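Local structure of mannosyl-glycoprotein endo-beta-N-acetylglucosamidase-like domain-containing protein (Pseudomonas protegens, 4KT3) at residues 87-91 and 92-96. The protein is a type VI secretion effector that acts as a peptidoglycan glycoside hydrolase and is bound by its cognate immunity protein. Numbering follows the deposited sequence.
Sequences MHAPA and PLQIG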
HETATM    1  N   MSE A  87      -3.329   9.123  -9.721  1.00 11.53           N
HETATM    2  CA  MSE A  87      -3.262   9.602 -11.091  1.00 12.12           C
HETATM    3  C   MSE A  87      -2.268  10.730 -11.212  1.00 11.40           C
HETATM    4  O   MSE A  87      -2.332  11.699 -10.463  1.00 13.21           O
HETATM    5  CB  MSE A  87      -4.622  10.156 -11.521  1.00 17.03           C
HETATM    6  CG  MSE A  87      -5.763   9.179 -11.387  1.00 17.97           C
HETATM    7 SE   MSE A  87      -5.826   7.894 -12.837  0.74 13.73          SE
HETATM    8  CE  MSE A  87      -6.401   9.071 -14.268  1.00 15.30           C
ATOM      9  N   HIS A  88      -1.379  10.601 -12.190  1.00 13.78           N
ATOM     10  CA  HIS A  88      -0.518  11.688 -12.593  1.00 12.71           C
ATOM     11  C   HIS A  88      -1.358  12.820 -13.184  1.00 16.97           C
ATOM     12  O   HIS A  88      -2.369  12.589 -13.863  1.00 15.47           O
ATOM     13  CB  HIS A  88       0.499  11.204 -13.638  1.00 15.35           C
ATOM     14  CG  HIS A  88       1.534  10.268 -13.096  1.00 14.65           C
ATOM     15  ND1 HIS A  88       2.461   9.637 -13.899  1.00 15.17           N
ATOM     16  CD2 HIS A  88       1.787   9.854 -11.833  1.00 12.97           C
ATOM     17  CE1 HIS A  88       3.248   8.882 -13.150  1.00 18.92           C
ATOM     18  NE2 HIS A  88       2.852   8.987 -11.894  1.00 14.86           N
ATOM     19  N   ALA A  89      -0.937  14.049 -12.915  1.00 16.98           N
ATOM     20  CA  ALA A  89      -1.545  15.216 -13.534  1.00 16.14           C
ATOM     21  C   ALA A  89      -0.899  15.465 -14.897  1.00 15.49           C
ATOM     22  O   ALA A  89       0.311  15.243 -15.070  1.00 19.20           O
ATOM     23  CB  ALA A  89      -1.370  16.424 -12.650  1.00 15.73           C
ATOM     24  N   PRO A  90      -1.683  15.952 -15.869  1.00 15.29           N
ATOM     25  CA  PRO A  90      -3.105  16.278 -15.743  1.00 12.89           C
ATOM     26  C   PRO A  90      -4.001  15.067 -15.940  1.00 12.15           C
ATOM     27  O   PRO A  90      -3.676  14.187 -16.737  1.00 15.01           O
ATOM     28  CB  PRO A  90      -3.334  17.297 -16.862  1.00 14.65           C
ATOM     29  CG  PRO A  90      -2.323  16.916 -17.930  1.00 15.30           C
ATOM     30  CD  PRO A  90      -1.127  16.357 -17.178  1.00 15.44           C
ATOM     31  N   ALA A  91      -5.118  15.038 -15.212  1.00 12.46           N
ATOM     32  CA  ALA A  91      -6.089  13.962 -15.325  1.00 10.91           C
ATOM     33  C   ALA A  91      -7.467  14.586 -15.490  1.00 11.26           C
ATOM     34  O   ALA A  91      -7.714  15.678 -14.979  1.00 11.82           O
ATOM     35  CB  ALA A  91      -6.053  13.093 -14.090  1.00 12.62           C
ATOM     36  N   PRO A  92      -8.366  13.912 -16.225  1.00 11.52           N
ATOM     37  CA  PRO A  92      -9.729  14.437 -16.334  1.00 11.89           C
ATOM     38  C   PRO A  92     -10.349  14.621 -14.957  1.00 11.88           C
ATOM     39  O   PRO A  92     -10.113  13.812 -14.044  1.00 12.04           O
ATOM     40  CB  PRO A  92     -10.472  13.352 -17.117  1.00 12.66           C
ATOM     41  CG  PRO A  92      -9.413  12.569 -17.815  1.00 14.37           C
ATOM     42  CD  PRO A  92      -8.200  12.634 -16.936  1.00 14.51           C
ATOM     43  N   LEU A  93     -11.137  15.685 -14.828  1.00 10.96           N
ATOM     44  CA  LEU A  93     -11.880  16.011 -13.604  1.00  9.57           C
ATOM     45  C   LEU A  93     -11.014  16.553 -12.472  1.00 11.65           C
ATOM     46  O   LEU A  93     -11.529  16.850 -11.394  1.00 12.75           O
ATOM     47  CB  LEU A  93     -12.733  14.827 -13.106  1.00 12.14           C
ATOM     48  CG  LEU A  93     -13.769  14.245 -14.068  1.00 12.56           C
ATOM     49  CD1 LEU A  93     -14.215  12.856 -13.615  1.00 15.64           C
ATOM     50  CD2 LEU A  93     -14.968  15.197 -14.196  1.00 13.77           C
ATOM     51  N   GLN A  94      -9.714  16.713 -12.686  1.00 10.96           N
ATOM     52  CA  GLN A  94      -8.891  17.233 -11.588  1.00 10.76           C
ATOM     53  C   GLN A  94      -9.273  18.680 -11.239  1.00 12.60           C
ATOM     54  O   GLN A  94      -9.728  19.455 -12.105  1.00 13.38           O
ATOM     55  CB  GLN A  94      -7.396  17.142 -11.906  1.00 12.90           C
ATOM     56  CG  GLN A  94      -6.870  18.206 -12.868  1.00 12.60           C
ATOM     57  CD  GLN A  94      -5.380  18.088 -13.071  1.00 12.53           C
ATOM     58  OE1 GLN A  94      -4.844  16.984 -13.163  1.00 13.65           O
ATOM     59  NE2 GLN A  94      -4.693  19.229 -13.132  1.00 15.27           N
ATOM     60  N   ILE A  95      -9.062  19.043  -9.973  1.00 13.67           N
ATOM     61  CA  ILE A  95      -9.312  20.406  -9.516  1.00 16.05           C
ATOM     62  C   ILE A  95      -7.992  21.127  -9.220  1.00 15.71           C
ATOM     63  O   ILE A  95      -7.981  22.296  -8.842  1.00 20.57           O
ATOM     64  CB  ILE A  95     -10.237  20.447  -8.274  1.00 17.01           C
ATOM     65  CG1 ILE A  95      -9.594  19.718  -7.087  1.00 17.49           C
ATOM     66  CG2 ILE A  95     -11.597  19.837  -8.606  1.00 18.91           C
ATOM     67  CD1 ILE A  95     -10.336  19.907  -5.773  1.00 18.74           C
ATOM     68  N   GLY A  96      -6.883  20.419  -9.410  1.00 15.69           N
ATOM     69  CA  GLY A  96      -5.558  20.970  -9.189  1.00 18.22           C
ATOM     70  C   GLY A  96      -4.514  19.878  -9.339  1.00 15.65           C
ATOM     71  O   GLY A  96      -4.846  18.745  -9.696  1.00 15.35           O
TER
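The flat amide of Gln94 has Ala91 N and Pro90 CA on one side of its plane. Gly96 O lies over the opposite face, 3.5 Å from Gln94 CD. Ala89 CB sits at the OE1 edge, slightly off the plane toward the Gly96 side. Gln94 OE1 takes the backbone N-H of Ala91 (Gln94 OE1 to Ala91 N, 2.8 Å). The N-H comes in from one side of the amide plane, 46° out of it and off the lone-pair direction. Gln94 OE1 also lies 3.2 Å from Pro90 CA and 3.6 Å from Ala89 CB. Gln94 CG stands between its own backbone N and carbonyl carbon (chi1 77°). The chain beyond CG is extended, which carries the amide back to Ala91.

A second bond closes the loop: Gln94 N donates to Ala91 O over 3.2 Å. Ala91 is thus gripped twice by one residue, through its N-H and its C=O. Ala91 and Pro92 also rest on helix 114-129, where Pro92 O bonds to Ser120 OG. The cis peptide before Pro90 bends the chain just ahead of Ala91. His88 points away from the turn, and its NE2 hydrogen-bonds Asn70 of the neighbouring Putative lipoprotein chain. The arrangement is a type II beta turn, Ala91 to Gln94, with a side-chain-to-backbone bond added, leading into strand 96-98 of the small antiparallel sheet.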